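Local coordinates for protein putative methyltransferase (Emericella variicolor, PDB 7DMB) that probably transfers methyl groups from S-adenosylmethionine as a trans-acting partner of a polyketide synthase in calbistrin biosynthesis, at residues Gln56-Met61 with Tyr177-Ser182; Trp140-Gly145 with Gly317-Phe322. All blocks are in the same frame, centred on the assembly; numbering follows the deposited sequence.

Interactions 1 and 2 lie side by side, their centres about 9 Å apart, among helices 56-79, 140-157 and 172-181, beside the cofactor-binding part of the chain. They touch directly: Trp179 CD2 of interaction 1 comes within 3.4 Å of Val142 CG1 of interaction 2; the indole that gives its N-H to Glu58 thus also packs on the valine. A looser touch joins Met61 O and Ile143 CD1, 4.0 Å apart. Helix 172-181 links this region to the cofactor, because Tyr177 lines the S-adenosyl-L-homocysteine pocket two residues before Trp179. Interaction 2 stands further back, with the side chain of Pro141 about 12 Å from the ligand.

Interaction 1: residues Gln56-Met61 with Tyr177-Ser182; sequences QSEQEM and YDWANS. With SAH (S-adenosyl-L-homocysteine), chain C.
A single hydrogen bond carries the contact between Glu58 and Trp179: the indole NE1 donates to Glu58 OE2 at 2.8 Å with an N-H...O angle of 148°. OE2 receives it on its anti lone pair, facing away from OE1, and sits 18° out of the indole plane at the ring edge. Trp179 reaches across because its CG stands anti to the backbone N (chi1 164°), while the glutamate chain runs extended beyond CG.

Charge and further hydrogen bonds hold the buried carboxylate. Arg53 forms a salt bridge with OE2 and Tyr138 hydrogen-bonds to OE1, a setting that would probably favour the ionised form. Arg53 also bonds to Ser182 OG, linking Ser182, three residues after Trp179, to the same polar cluster.

The partners are the start of helix 56-79 and helix 172-181, which leads through strand 184-185 and helix 187-196 into the Rossmann-like sheet characteristic of S-adenosylmethionine-dependent methyltransferases.

Ligand contacts fall to Tyr177. One face of its ring lies against the homocysteine part of S-adenosyl-L-homocysteine, with SAH CB over the centre of the ring, 3.4 Å above its plane, and Tyr177 OH is 3.3 Å from SAH SD. Within the helix, Asn181 ND2 donates to Tyr177 O at 2.9 Å, from the face of that carbonyl opposite the backbone N of Asn181.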
loop_
_atom_site.group_PDB
_atom_site.type_symbol
_atom_site.label_atom_id
_atom_site.label_comp_id
_atom_site.label_asym_id
_atom_site.label_seq_id
_atom_site.Cartn_x
_atom_site.Cartn_y
_atom_site.Cartn_z
ATOM N N GLN A 56 -17.789 0.461 1.247
ATOM C CA GLN A 56 -18.281 -0.187 0.038
ATOM C C GLN A 56 -18.716 0.818 -1.024
ATOM O O GLN A 56 -18.546 0.558 -2.218
ATOM C CB GLN A 56 -19.425 -1.136 0.391
ATOM C CG GLN A 56 -18.967 -2.307 1.285
ATOM C CD GLN A 56 -17.854 -3.146 0.657
ATOM O OE1 GLN A 56 -16.799 -3.361 1.268
ATOM N NE2 GLN A 56 -18.089 -3.633 -0.562
ATOM N N SER A 57 -19.266 1.964 -0.622
ATOM C CA SER A 57 -19.688 2.960 -1.602
ATOM C C SER A 57 -18.499 3.516 -2.376
ATOM O O SER A 57 -18.511 3.539 -3.613
ATOM C CB SER A 57 -20.449 4.095 -0.916
ATOM O OG SER A 57 -21.794 3.731 -0.699
ATOM N N GLU A 58 -17.470 3.996 -1.669
ATOM C CA GLU A 58 -16.337 4.585 -2.377
ATOM C C GLU A 58 -15.575 3.537 -3.181
ATOM O O GLU A 58 -15.057 3.853 -4.257
ATOM C CB GLU A 58 -15.400 5.303 -1.400
ATOM C CG GLU A 58 -14.700 4.418 -0.374
ATOM C CD GLU A 58 -14.112 5.247 0.776
ATOM O OE1 GLU A 58 -14.880 5.649 1.658
ATOM O OE2 GLU A 58 -12.890 5.504 0.789
ATOM N N GLN A 59 -15.515 2.292 -2.681
ATOM C CA GLN A 59 -14.868 1.195 -3.407
ATOM C C GLN A 59 -15.594 0.870 -4.706
ATOM O O GLN A 59 -14.960 0.506 -5.704
ATOM C CB GLN A 59 -14.810 -0.064 -2.540
ATOM C CG GLN A 59 -13.760 -0.064 -1.431
ATOM C CD GLN A 59 -13.572 -1.447 -0.837
ATOM O OE1 GLN A 59 -13.450 -2.418 -1.563
ATOM N NE2 GLN A 59 -13.541 -1.538 0.483
ATOM N N GLU A 60 -16.923 0.929 -4.694
ATOM C CA GLU A 60 -17.698 0.717 -5.916
ATOM C C GLU A 60 -17.643 1.925 -6.835
ATOM O O GLU A 60 -17.722 1.770 -8.059
ATOM C CB GLU A 60 -19.148 0.386 -5.574
ATOM C CG GLU A 60 -19.307 -0.980 -4.938
ATOM C CD GLU A 60 -20.527 -1.083 -4.057
ATOM O OE1 GLU A 60 -21.408 -0.204 -4.153
ATOM O OE2 GLU A 60 -20.598 -2.048 -3.266
ATOM N N MET A 61 -17.514 3.130 -6.270
ATOM C CA MET A 61 -17.251 4.298 -7.104
ATOM C C MET A 61 -15.912 4.154 -7.818
ATOM O O MET A 61 -15.800 4.451 -9.014
ATOM C CB MET A 61 -17.272 5.560 -6.248
ATOM C CG MET A 61 -17.346 6.849 -7.034
ATOM S SD MET A 61 -16.771 8.256 -6.071
ATOM C CE MET A 61 -17.982 8.238 -4.753
ATOM N N TYR A 177 -2.029 7.610 -1.652
ATOM C CA TYR A 177 -1.648 6.843 -0.470
ATOM C C TYR A 177 -2.339 7.370 0.792
ATOM O O TYR A 177 -2.643 6.579 1.702
ATOM C CB TYR A 177 -0.123 6.815 -0.324
ATOM C CG TYR A 177 0.550 5.976 -1.405
ATOM C CD1 TYR A 177 0.165 4.651 -1.623
ATOM C CD2 TYR A 177 1.558 6.507 -2.211
ATOM C CE1 TYR A 177 0.765 3.879 -2.603
ATOM C CE2 TYR A 177 2.158 5.742 -3.210
ATOM C CZ TYR A 177 1.756 4.428 -3.397
ATOM O OH TYR A 177 2.339 3.656 -4.381
ATOM N N ASP A 178 -2.637 8.681 0.854
ATOM C CA ASP A 178 -3.491 9.183 1.934
ATOM C C ASP A 178 -4.857 8.495 1.931
ATOM O O ASP A 178 -5.390 8.162 2.998
ATOM C CB ASP A 178 -3.681 10.698 1.836
ATOM C CG ASP A 178 -2.508 11.495 2.422
ATOM O OD1 ASP A 178 -1.712 10.931 3.210
ATOM O OD2 ASP A 178 -2.390 12.695 2.095
ATOM N N TRP A 179 -5.453 8.287 0.740
ATOM C CA TRP A 179 -6.748 7.606 0.676
ATOM C C TRP A 179 -6.653 6.196 1.237
ATOM O O TRP A 179 -7.485 5.792 2.051
ATOM C CB TRP A 179 -7.291 7.521 -0.756
ATOM C CG TRP A 179 -8.427 6.463 -0.841
ATOM C CD1 TRP A 179 -9.736 6.646 -0.489
ATOM C CD2 TRP A 179 -8.316 5.081 -1.238
ATOM N NE1 TRP A 179 -10.451 5.483 -0.669
ATOM C CE2 TRP A 179 -9.608 4.511 -1.136
ATOM C CE3 TRP A 179 -7.260 4.277 -1.702
ATOM C CZ2 TRP A 179 -9.871 3.170 -1.463
ATOM C CZ3 TRP A 179 -7.532 2.936 -2.035
ATOM C CH2 TRP A 179 -8.826 2.407 -1.909
ATOM N N ALA A 180 -5.675 5.411 0.759
ATOM C CA ALA A 180 -5.510 4.035 1.228
ATOM C C ALA A 180 -5.307 3.983 2.736
ATOM O O ALA A 180 -5.922 3.164 3.430
ATOM C CB ALA A 180 -4.335 3.368 0.509
ATOM N N ASN A 181 -4.421 4.833 3.258
ATOM C CA ASN A 181 -4.213 4.887 4.701
ATOM C C ASN A 181 -5.482 5.299 5.433
ATOM O O ASN A 181 -5.677 4.935 6.597
ATOM C CB ASN A 181 -3.084 5.861 5.026
ATOM C CG ASN A 181 -1.725 5.220 4.937
ATOM O OD1 ASN A 181 -1.325 4.466 5.830
ATOM N ND2 ASN A 181 -0.997 5.517 3.862
ATOM N N SER A 182 -6.363 6.048 4.770
ATOM C CA SER A 182 -7.561 6.529 5.435
ATOM C C SER A 182 -8.538 5.404 5.774
ATOM O O SER A 182 -9.459 5.616 6.572
ATOM C CB SER A 182 -8.219 7.600 4.558
ATOM O OG SER A 182 -9.008 7.022 3.525
HETATM N N SAH C . 4.810 4.006 1.901
HETATM C CA SAH C . 4.430 4.615 0.596
HETATM C CB SAH C . 3.362 3.789 -0.130
HETATM C CG SAH C . 3.938 2.608 -0.882
HETATM S SD SAH C . 4.916 3.063 -2.348
HETATM C C SAH C . 3.913 6.036 0.834
HETATM O O SAH C . 4.288 6.906 0.020
HETATM O OXT SAH C . 3.181 6.222 1.836
HETATM C "C5'" SAH C . 6.373 2.009 -2.130
HETATM C "C4'" SAH C . 7.562 2.783 -1.601
HETATM O "O4'" SAH C . 8.621 1.849 -1.276
HETATM C "C3'" SAH C . 8.150 3.778 -2.603
HETATM O "O3'" SAH C . 8.362 5.027 -1.958
HETATM C "C2'" SAH C . 9.447 3.097 -3.053
HETATM O "O2'" SAH C . 10.484 3.979 -3.425
HETATM C "C1'" SAH C . 9.837 2.306 -1.812
HETATM N N9 SAH C . 10.661 1.141 -2.116
HETATM C C8 SAH C . 10.570 0.371 -3.248
HETATM N N7 SAH C . 11.418 -0.625 -3.273
HETATM C C5 SAH C . 12.128 -0.499 -2.088
HETATM C C6 SAH C . 13.176 -1.258 -1.532
HETATM N N6 SAH C . 13.711 -2.320 -2.126
HETATM N N1 SAH C . 13.660 -0.865 -0.328
HETATM C C2 SAH C . 13.116 0.209 0.260
HETATM N N3 SAH C . 12.129 0.992 -0.166
HETATM C C4 SAH C . 11.668 0.586 -1.363
#

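Interaction 2: residues Trp140-Gly145 with Gly317-Phe322; sequences WPVIEG and GKYVDF
Tyr319 meets Val142 through its phenol oxygen, which lies 2.8 Å from the backbone Val142 O. Tyr319 OH is the donor of this weak hydrogen bond, and the carbonyl oxygen approaches the tyrosine ring obliquely. The same hydroxyl sits close to the valine itself, 3.2 Å from Val142 CA and 3.5 Å from Val142 CB, so polar and van der Waals contacts are made at one point. Apolar packing is looser, with Val142 CB 4.3 Å from Tyr319 CZ. The two side chains cross at about a right angle, and it is the far end of the tyrosine that meets the base of the valine.

The tyrosine bridges two backbones whose nearest CA atoms, those of Val142 and Tyr319, are 9.5 Å apart. With chi1 at 173°, CG lies opposite the backbone N and the ring extends from the first turn of helix 319-324 toward helix 140-157. Lys318 occupies the N-cap position of the shorter helix, and its carbonyl accepts the backbone N-H of Phe322.

Further out, Trp66 of helix 56-79 meets the rings of both Tyr319 and Phe322, while Ile62 touches Val142 and Tyr319. Phe176 packs on Tyr319 from helix 172-181. Phe322 O is hydrogen-bonded to Tyr90 OH, which brings in helix 85-101. The resulting buried interface is structural packing: it joins the start of helix 140-157 to the short helix following sheet strand 306-313, and so connects the helical part of the chain formed by helices 56-79, 140-157 and 172-181 to the Rossmann-like sheet typical of S-adenosylmethionine-dependent methyltransferases.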
loop_
_atom_site.group_PDB
_atom_site.type_symbol
_atom_site.label_atom_id
_atom_site.label_comp_id
_atom_site.label_asym_id
_atom_site.label_seq_id
_atom_site.Cartn_x
_atom_site.Cartn_y
_atom_site.Cartn_z
ATOM N N TRP A 140 -10.631 12.411 -4.601
ATOM C CA TRP A 140 -10.055 12.951 -5.830
ATOM C C TRP A 140 -8.954 12.084 -6.428
ATOM O O TRP A 140 -9.025 11.790 -7.631
ATOM C CB TRP A 140 -9.538 14.372 -5.556
ATOM C CG TRP A 140 -8.755 14.886 -6.693
ATOM C CD1 TRP A 140 -9.243 15.281 -7.908
ATOM C CD2 TRP A 140 -7.332 15.003 -6.774
ATOM N NE1 TRP A 140 -8.208 15.668 -8.727
ATOM C CE2 TRP A 140 -7.026 15.504 -8.055
ATOM C CE3 TRP A 140 -6.287 14.762 -5.876
ATOM C CZ2 TRP A 140 -5.724 15.760 -8.462
ATOM C CZ3 TRP A 140 -4.993 15.021 -6.281
ATOM C CH2 TRP A 140 -4.720 15.505 -7.562
ATOM N N PRO A 141 -7.924 11.650 -5.679
ATOM C CA PRO A 141 -6.828 10.903 -6.312
ATOM C C PRO A 141 -7.220 9.531 -6.819
ATOM O O PRO A 141 -6.640 9.068 -7.810
ATOM C CB PRO A 141 -5.785 10.780 -5.190
ATOM C CG PRO A 141 -6.598 10.828 -3.934
ATOM C CD PRO A 141 -7.688 11.831 -4.232
ATOM N N VAL A 142 -8.140 8.836 -6.148
ATOM C CA VAL A 142 -8.482 7.498 -6.615
ATOM C C VAL A 142 -9.403 7.517 -7.831
ATOM O O VAL A 142 -9.558 6.481 -8.478
ATOM C CB VAL A 142 -9.092 6.657 -5.474
ATOM C CG1 VAL A 142 -8.052 6.431 -4.398
ATOM C CG2 VAL A 142 -10.319 7.327 -4.877
ATOM N N ILE A 143 -10.005 8.656 -8.168
ATOM C CA ILE A 143 -10.792 8.791 -9.390
ATOM C C ILE A 143 -9.974 9.416 -10.511
ATOM O O ILE A 143 -10.051 8.982 -11.664
ATOM C CB ILE A 143 -12.064 9.614 -9.107
ATOM C CG1 ILE A 143 -12.943 8.885 -8.088
ATOM C CG2 ILE A 143 -12.847 9.899 -10.405
ATOM C CD1 ILE A 143 -13.291 7.468 -8.486
ATOM N N GLU A 144 -9.177 10.428 -10.162
ATOM C CA GLU A 144 -8.338 11.123 -11.128
ATOM C C GLU A 144 -7.206 10.249 -11.613
ATOM O O GLU A 144 -6.771 10.386 -12.764
ATOM C CB GLU A 144 -7.758 12.406 -10.503
ATOM C CG GLU A 144 -7.081 13.318 -11.498
ATOM C CD GLU A 144 -8.085 14.023 -12.397
ATOM O OE1 GLU A 144 -9.303 13.812 -12.221
ATOM O OE2 GLU A 144 -7.657 14.802 -13.265
ATOM N N GLY A 145 -6.697 9.374 -10.742
ATOM C CA GLY A 145 -5.603 8.490 -11.070
ATOM C C GLY A 145 -5.906 7.627 -12.279
ATOM O O GLY A 145 -5.197 7.657 -13.289
ATOM N N GLY A 317 -10.162 -7.492 -5.999
ATOM C CA GLY A 317 -10.323 -6.884 -7.305
ATOM C C GLY A 317 -9.015 -6.340 -7.861
ATOM O O GLY A 317 -7.942 -6.475 -7.268
ATOM N N LYS A 318 -9.129 -5.674 -9.013
ATOM C CA LYS A 318 -7.980 -5.411 -9.872
ATOM C C LYS A 318 -7.670 -3.922 -10.021
ATOM O O LYS A 318 -7.029 -3.529 -11.005
ATOM C CB LYS A 318 -8.208 -6.035 -11.254
ATOM C CG LYS A 318 -7.637 -7.440 -11.465
ATOM C CD LYS A 318 -7.938 -8.374 -10.324
ATOM C CE LYS A 318 -6.887 -9.479 -10.234
ATOM N NZ LYS A 318 -7.063 -10.328 -9.019
ATOM N N TYR A 319 -8.119 -3.083 -9.081
ATOM C CA TYR A 319 -7.865 -1.651 -9.207
ATOM C C TYR A 319 -6.371 -1.361 -9.158
ATOM O O TYR A 319 -5.870 -0.508 -9.897
ATOM C CB TYR A 319 -8.621 -0.877 -8.118
ATOM C CG TYR A 319 -8.308 0.615 -8.054
ATOM C CD1 TYR A 319 -8.633 1.455 -9.102
ATOM C CD2 TYR A 319 -7.698 1.179 -6.929
ATOM C CE1 TYR A 319 -8.362 2.803 -9.056
ATOM C CE2 TYR A 319 -7.418 2.548 -6.875
ATOM C CZ TYR A 319 -7.757 3.348 -7.942
ATOM O OH TYR A 319 -7.486 4.695 -7.920
ATOM N N VAL A 320 -5.632 -2.084 -8.314
ATOM C CA VAL A 320 -4.195 -1.844 -8.215
ATOM C C VAL A 320 -3.479 -2.367 -9.458
ATOM O O VAL A 320 -2.551 -1.727 -9.962
ATOM C CB VAL A 320 -3.630 -2.452 -6.916
ATOM C CG1 VAL A 320 -2.217 -1.951 -6.676
ATOM C CG2 VAL A 320 -4.509 -2.032 -5.748
ATOM N N ASP A 321 -3.909 -3.523 -9.981
ATOM C CA ASP A 321 -3.385 -3.997 -11.257
ATOM C C ASP A 321 -3.562 -2.947 -12.341
ATOM O O ASP A 321 -2.644 -2.689 -13.127
ATOM C CB ASP A 321 -4.076 -5.297 -11.683
ATOM C CG ASP A 321 -3.986 -6.370 -10.633
ATOM O OD1 ASP A 321 -3.226 -7.334 -10.842
ATOM O OD2 ASP A 321 -4.670 -6.239 -9.595
ATOM N N PHE A 322 -4.750 -2.342 -12.410
ATOM C CA PHE A 322 -4.981 -1.300 -13.403
ATOM C C PHE A 322 -4.037 -0.118 -13.199
ATOM O O PHE A 322 -3.494 0.433 -14.169
ATOM C CB PHE A 322 -6.434 -0.834 -13.341
ATOM C CG PHE A 322 -6.727 0.314 -14.250
ATOM C CD1 PHE A 322 -7.096 0.082 -15.560
ATOM C CD2 PHE A 322 -6.602 1.631 -13.806
ATOM C CE1 PHE A 322 -7.348 1.130 -16.418
ATOM C CE2 PHE A 322 -6.845 2.677 -14.660
ATOM C CZ PHE A 322 -7.224 2.426 -15.972
#